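Local coordinates for DUF1896 domain-containing protein (Porphyromonas gingivalis, PDB 2APL) that is of unknown function and folds as an all-helical, single-chain member of the DUF1896 family, at residues S110-Y115 and T132-T137; T77-L82 and R97-L102. All coordinates share one frame; numbering follows the deposited sequence.

Interaction 1. Residues S110-Y115 and T132-T137; sequences SVFAKY and TELTGT
Glu133 is the first residue of 132-137 to meet 110-115, and its carboxylate takes a different partner on each oxygen. OE2 accepts from Lys114 NZ at 2.6 Å, a salt bridge made through the syn lone pair of that oxygen. OE1 accepts from Tyr115 OH at 2.7 Å, this time nearly along the C-O axis, and lies at the edge of the tyrosine ring, near its plane. The carboxylate is turned 81° from that ring, so the two groups do not stack. With CG anti to the backbone N (chi1 -170°) and the chain extended beyond it, Glu133 spans the gap between the backbones, while Lys114 bends at its third torsion and meets it at about a right angle. Two bonds on separate oxygens restrict rotation of the carboxylate. The aliphatic part is used as well: the Glu133 and Val111 side chains pass in opposite directions, CG to CG1 at 3.8 Å.

Leu134 follows with a forked contact. Its CD2 lies over one face of the Phe112 ring, 4.1 Å from the centroid and 20° off the normal, a CH-pi contact; the same methyl reaches Val111 CG1 at 3.7 Å. CD1 instead meets the far end of the ring, 3.7 Å from Phe112 CZ. One turn after Glu133, Thr137 OG1 lies 3.5 Å from Val111 CG2, a van der Waals contact at the edge of the apolar patch made by Val111, Phe112 and Leu134.

Leu130 of helix 126-143 touches Val111, Phe112 and Tyr115, extending the apolar side. The type I beta turn from Phe112 to Tyr115 brings Lys114 and Tyr115 round to Glu133. This is helix-helix packing in an all-alpha fold, with a polar tie between that turn and the neighbouring helix.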
loop_
_atom_site.group_PDB
_atom_site.type_symbol
_atom_site.label_atom_id
_atom_site.label_comp_id
_atom_site.label_asym_id
_atom_site.label_seq_id
_atom_site.Cartn_x
_atom_site.Cartn_y
_atom_site.Cartn_z
ATOM N N SER A 110 2.188 0.971 16.971
ATOM C CA SER A 110 1.169 1.138 18.033
ATOM C C SER A 110 0.219 2.282 17.691
ATOM O O SER A 110 -0.958 2.282 18.124
ATOM C CB SER A 110 1.813 1.390 19.403
ATOM O OG SER A 110 2.138 2.765 19.569
ATOM N N VAL A 111 0.730 3.274 16.943
ATOM C CA VAL A 111 -0.139 4.329 16.435
ATOM C C VAL A 111 -1.071 3.802 15.319
ATOM O O VAL A 111 -2.317 3.947 15.422
ATOM C CB VAL A 111 0.692 5.584 15.947
ATOM C CG1 VAL A 111 -0.192 6.534 15.138
ATOM C CG2 VAL A 111 1.360 6.295 17.121
ATOM N N PHE A 112 -0.511 3.198 14.242
ATOM C CA PHE A 112 -1.349 2.703 13.143
ATOM C C PHE A 112 -2.434 1.684 13.655
ATOM O O PHE A 112 -3.569 1.615 13.127
ATOM C CB PHE A 112 -0.477 2.012 12.066
ATOM C CG PHE A 112 0.216 2.932 11.103
ATOM C CD1 PHE A 112 -0.506 3.654 10.162
ATOM C CD2 PHE A 112 1.609 2.983 11.049
ATOM C CE1 PHE A 112 0.152 4.442 9.169
ATOM C CE2 PHE A 112 2.253 3.762 10.095
ATOM C CZ PHE A 112 1.520 4.497 9.151
ATOM N N ALA A 113 -2.064 0.898 14.678
ATOM C CA ALA A 113 -2.912 -0.202 15.166
ATOM C C ALA A 113 -4.235 0.244 15.806
ATOM O O ALA A 113 -5.171 -0.566 15.944
ATOM C CB ALA A 113 -2.134 -1.089 16.141
ATOM N N LYS A 114 -4.296 1.523 16.197
ATOM C CA LYS A 114 -5.488 2.110 16.794
ATOM C C LYS A 114 -6.554 2.410 15.752
ATOM O O LYS A 114 -7.676 2.665 16.111
ATOM C CB LYS A 114 -5.156 3.396 17.541
ATOM C CG LYS A 114 -4.319 3.150 18.794
ATOM C CD LYS A 114 -4.362 4.321 19.767
ATOM C CE LYS A 114 -3.667 5.558 19.213
ATOM N NZ LYS A 114 -3.585 6.601 20.267
ATOM N N TYR A 115 -6.186 2.387 14.468
ATOM C CA TYR A 115 -7.121 2.738 13.375
ATOM C C TYR A 115 -7.510 1.547 12.524
ATOM O O TYR A 115 -6.768 0.576 12.403
ATOM C CB TYR A 115 -6.506 3.845 12.505
ATOM C CG TYR A 115 -6.177 5.088 13.281
ATOM C CD1 TYR A 115 -7.121 6.115 13.389
ATOM C CD2 TYR A 115 -4.932 5.247 13.933
ATOM C CE1 TYR A 115 -6.852 7.285 14.118
ATOM C CE2 TYR A 115 -4.651 6.416 14.683
ATOM C CZ TYR A 115 -5.620 7.426 14.761
ATOM O OH TYR A 115 -5.387 8.587 15.471
ATOM N N THR A 132 -1.561 13.472 12.210
ATOM C CA THR A 132 -1.084 14.311 13.277
ATOM C C THR A 132 -0.400 13.430 14.304
ATOM O O THR A 132 0.663 13.787 14.837
ATOM C CB THR A 132 -2.267 15.067 13.912
ATOM O OG1 THR A 132 -2.844 15.911 12.905
ATOM C CG2 THR A 132 -1.845 15.883 15.136
ATOM N N GLU A 133 -0.976 12.249 14.556
ATOM C CA GLU A 133 -0.411 11.424 15.620
ATOM C C GLU A 133 0.966 10.913 15.165
ATOM O O GLU A 133 1.917 10.879 15.958
ATOM C CB GLU A 133 -1.382 10.308 16.004
ATOM C CG GLU A 133 -1.028 9.564 17.216
ATOM C CD GLU A 133 -2.172 8.710 17.769
ATOM O OE1 GLU A 133 -3.257 8.563 17.126
ATOM O OE2 GLU A 133 -1.981 8.200 18.899
ATOM N N LEU A 134 1.061 10.481 13.904
ATOM C CA LEU A 134 2.357 10.040 13.332
ATOM C C LEU A 134 3.440 11.143 13.339
ATOM O O LEU A 134 4.609 10.884 13.680
ATOM C CB LEU A 134 2.159 9.508 11.900
ATOM C CG LEU A 134 1.419 8.162 11.765
ATOM C CD1 LEU A 134 1.038 7.970 10.234
ATOM C CD2 LEU A 134 2.197 6.946 12.348
ATOM N N THR A 135 3.043 12.365 12.977
ATOM C CA THR A 135 3.930 13.529 13.012
ATOM C C THR A 135 4.496 13.722 14.440
ATOM O O THR A 135 5.727 13.821 14.625
ATOM C CB THR A 135 3.192 14.792 12.482
ATOM O OG1 THR A 135 2.670 14.536 11.151
ATOM C CG2 THR A 135 4.116 16.021 12.473
ATOM N N GLY A 136 3.602 13.700 15.438
ATOM C CA GLY A 136 3.980 13.828 16.831
ATOM C C GLY A 136 4.922 12.763 17.350
ATOM O O GLY A 136 5.854 13.051 18.126
ATOM N N THR A 137 4.684 11.534 16.927
ATOM C CA THR A 137 5.553 10.420 17.235
ATOM C C THR A 137 6.971 10.603 16.663
ATOM O O THR A 137 7.975 10.390 17.359
ATOM C CB THR A 137 4.923 9.092 16.715
ATOM O OG1 THR A 137 3.645 8.892 17.385
ATOM C CG2 THR A 137 5.852 7.896 16.961
#

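Interaction 2. Residues T77-L82 and R97-L102; sequences TLVSVL and RLAPIL
An apolar helix-helix contact joins helix 74-85 to helix 94-103, two helices consecutive in the chain, at a buried place in the fold. The short segments run in largely opposed directions, 128° between their N-to-C vectors, and their axes approach to 8.8 Å. Ala99 sits where the backbones come nearest, its CA 5.6 Å from the CA of Leu78.

The alanine methyl takes up little room here, consistent with the close approach of two larger residues. Ala99 CB meets Val79 CG2 at 3.6 Å and Leu78 CB at 4.0 Å. In Val79, chi1 of 164° sets CG2 beside its own backbone N, and this is the branch that touches the alanine. Leu78 passes on with its CD1 methyl, which lies 3.6 Å from Ala99 O and also packs on Leu102 CB.

A turn further along each helix, Leu82 and Leu102 reach toward each other tip to tip, CD1 to CD1 at 4.0 Å. The same Leu82 methyl fills in against Leu98 CB at 4.3 Å, so one branch serves both leucines of the facing helix. Pro100 lies on the averted side of its helix, which is kinked here, where Pro100 has no N-H to give and Ile101 N also lacks the usual bond to the turn before. Ile108 of helix 106-112 touches both Leu78 and Leu102, carrying the apolar surface on to a third helix.

No hydrogen bond or salt bridge crosses between the segments; aliphatic side chains make most of the contact, with one methyl against a backbone carbonyl oxygen, so cohesion probably rests on dispersion and the exclusion of water.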
loop_
_atom_site.group_PDB
_atom_site.type_symbol
_atom_site.label_atom_id
_atom_site.label_comp_id
_atom_site.label_asym_id
_atom_site.label_seq_id
_atom_site.Cartn_x
_atom_site.Cartn_y
_atom_site.Cartn_z
ATOM N N THR A 77 1.948 6.588 3.708
ATOM C CA THR A 77 1.561 7.563 4.728
ATOM C C THR A 77 2.827 8.106 5.480
ATOM O O THR A 77 2.984 9.331 5.694
ATOM C CB THR A 77 0.562 6.939 5.735
ATOM O OG1 THR A 77 -0.616 6.573 5.045
ATOM C CG2 THR A 77 0.147 7.961 6.849
ATOM N N LEU A 78 3.740 7.192 5.817
ATOM C CA LEU A 78 4.998 7.589 6.491
ATOM C C LEU A 78 5.856 8.456 5.573
ATOM O O LEU A 78 6.395 9.477 6.013
ATOM C CB LEU A 78 5.779 6.340 6.931
ATOM C CG LEU A 78 5.108 5.601 8.087
ATOM C CD1 LEU A 78 5.732 4.222 8.225
ATOM C CD2 LEU A 78 5.236 6.383 9.408
ATOM N N VAL A 79 5.948 8.061 4.302
ATOM C CA VAL A 79 6.746 8.821 3.310
ATOM C C VAL A 79 6.214 10.248 3.202
ATOM O O VAL A 79 6.966 11.201 3.222
ATOM C CB VAL A 79 6.770 8.103 1.922
ATOM C CG1 VAL A 79 7.232 9.021 0.838
ATOM C CG2 VAL A 79 7.667 6.877 1.977
ATOM N N SER A 80 4.895 10.378 3.097
ATOM C CA SER A 80 4.232 11.683 3.001
ATOM C C SER A 80 4.417 12.552 4.267
ATOM O O SER A 80 4.740 13.751 4.180
ATOM C CB SER A 80 2.735 11.478 2.689
ATOM O OG SER A 80 2.021 12.707 2.772
ATOM N N VAL A 81 4.216 11.955 5.431
ATOM C CA VAL A 81 4.477 12.653 6.683
ATOM C C VAL A 81 5.894 13.185 6.687
ATOM O O VAL A 81 6.110 14.368 6.992
ATOM C CB VAL A 81 4.200 11.815 7.942
ATOM C CG1 VAL A 81 4.817 12.497 9.222
ATOM C CG2 VAL A 81 2.747 11.662 8.127
ATOM N N LEU A 82 6.851 12.320 6.368
ATOM C CA LEU A 82 8.294 12.704 6.323
ATOM C C LEU A 82 8.635 13.776 5.301
ATOM O O LEU A 82 9.440 14.692 5.612
ATOM C CB LEU A 82 9.221 11.470 6.165
ATOM C CG LEU A 82 9.228 10.404 7.310
ATOM C CD1 LEU A 82 9.812 9.107 6.748
ATOM C CD2 LEU A 82 9.995 10.882 8.552
ATOM N N ARG A 97 14.084 5.950 2.524
ATOM C CA ARG A 97 14.916 5.029 3.301
ATOM C C ARG A 97 14.453 4.755 4.737
ATOM O O ARG A 97 14.582 3.638 5.240
ATOM C CB ARG A 97 16.398 5.401 3.234
ATOM C CG ARG A 97 17.003 4.802 1.968
ATOM C CD ARG A 97 18.533 4.822 1.910
ATOM N NE ARG A 97 19.053 6.162 1.670
ATOM C CZ ARG A 97 20.197 6.422 1.051
ATOM N NH1 ARG A 97 20.944 5.428 0.574
ATOM N NH2 ARG A 97 20.591 7.684 0.897
ATOM N N LEU A 98 13.889 5.755 5.384
ATOM C CA LEU A 98 13.417 5.581 6.739
ATOM C C LEU A 98 12.040 4.953 6.883
ATOM O O LEU A 98 11.768 4.338 7.909
ATOM C CB LEU A 98 13.400 6.930 7.475
ATOM C CG LEU A 98 14.671 7.285 8.252
ATOM C CD1 LEU A 98 14.592 8.744 8.638
ATOM C CD2 LEU A 98 14.744 6.387 9.506
ATOM N N ALA A 99 11.151 5.170 5.917
ATOM C CA ALA A 99 9.771 4.719 6.060
ATOM C C ALA A 99 9.678 3.205 6.359
ATOM O O ALA A 99 8.942 2.825 7.245
ATOM C CB ALA A 99 8.952 5.074 4.795
ATOM N N PRO A 100 10.416 2.340 5.599
ATOM C CA PRO A 100 10.361 0.889 5.899
ATOM C C PRO A 100 10.833 0.528 7.310
ATOM O O PRO A 100 10.308 -0.403 7.898
ATOM C CB PRO A 100 11.315 0.244 4.857
ATOM C CG PRO A 100 11.500 1.275 3.814
ATOM C CD PRO A 100 11.298 2.630 4.453
ATOM N N ILE A 101 11.794 1.273 7.848
ATOM C CA ILE A 101 12.310 1.026 9.200
ATOM C C ILE A 101 11.337 1.494 10.258
ATOM O O ILE A 101 11.115 0.799 11.256
ATOM C CB ILE A 101 13.684 1.750 9.431
ATOM C CG1 ILE A 101 14.759 1.218 8.498
ATOM C CG2 ILE A 101 14.197 1.489 10.826
ATOM C CD1 ILE A 101 14.433 1.278 7.076
ATOM N N LEU A 102 10.783 2.678 10.055
ATOM C CA LEU A 102 9.710 3.203 10.917
ATOM C C LEU A 102 8.509 2.275 10.931
ATOM O O LEU A 102 7.882 2.093 11.980
ATOM C CB LEU A 102 9.276 4.592 10.476
ATOM C CG LEU A 102 10.255 5.713 10.802
ATOM C CD1 LEU A 102 9.843 6.962 10.099
ATOM C CD2 LEU A 102 10.301 5.939 12.370
#

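In the fold
Interaction 2 closes before interaction 1 opens, so the two contacts stand in series along the chain, joining helix 74-85 to 94-103 and then 106-112 to 126-143. Their centres are about 13 Å apart on the same side of the chain's centre, and they touch directly. Leu134 CD1 packs on Thr77 CG2 at 3.5 Å, and Phe112 CZ lies 3.9 Å from Leu78 CG, so helix 74-85 borders both partners of interaction 1. The Leu102 side chain also touches Leu141, linking helices 94-103 and 126-143. The four helices thus pack against one another through side chains that touch from one contact to the next, with the charged tie of interaction 1 in its partly buried contact.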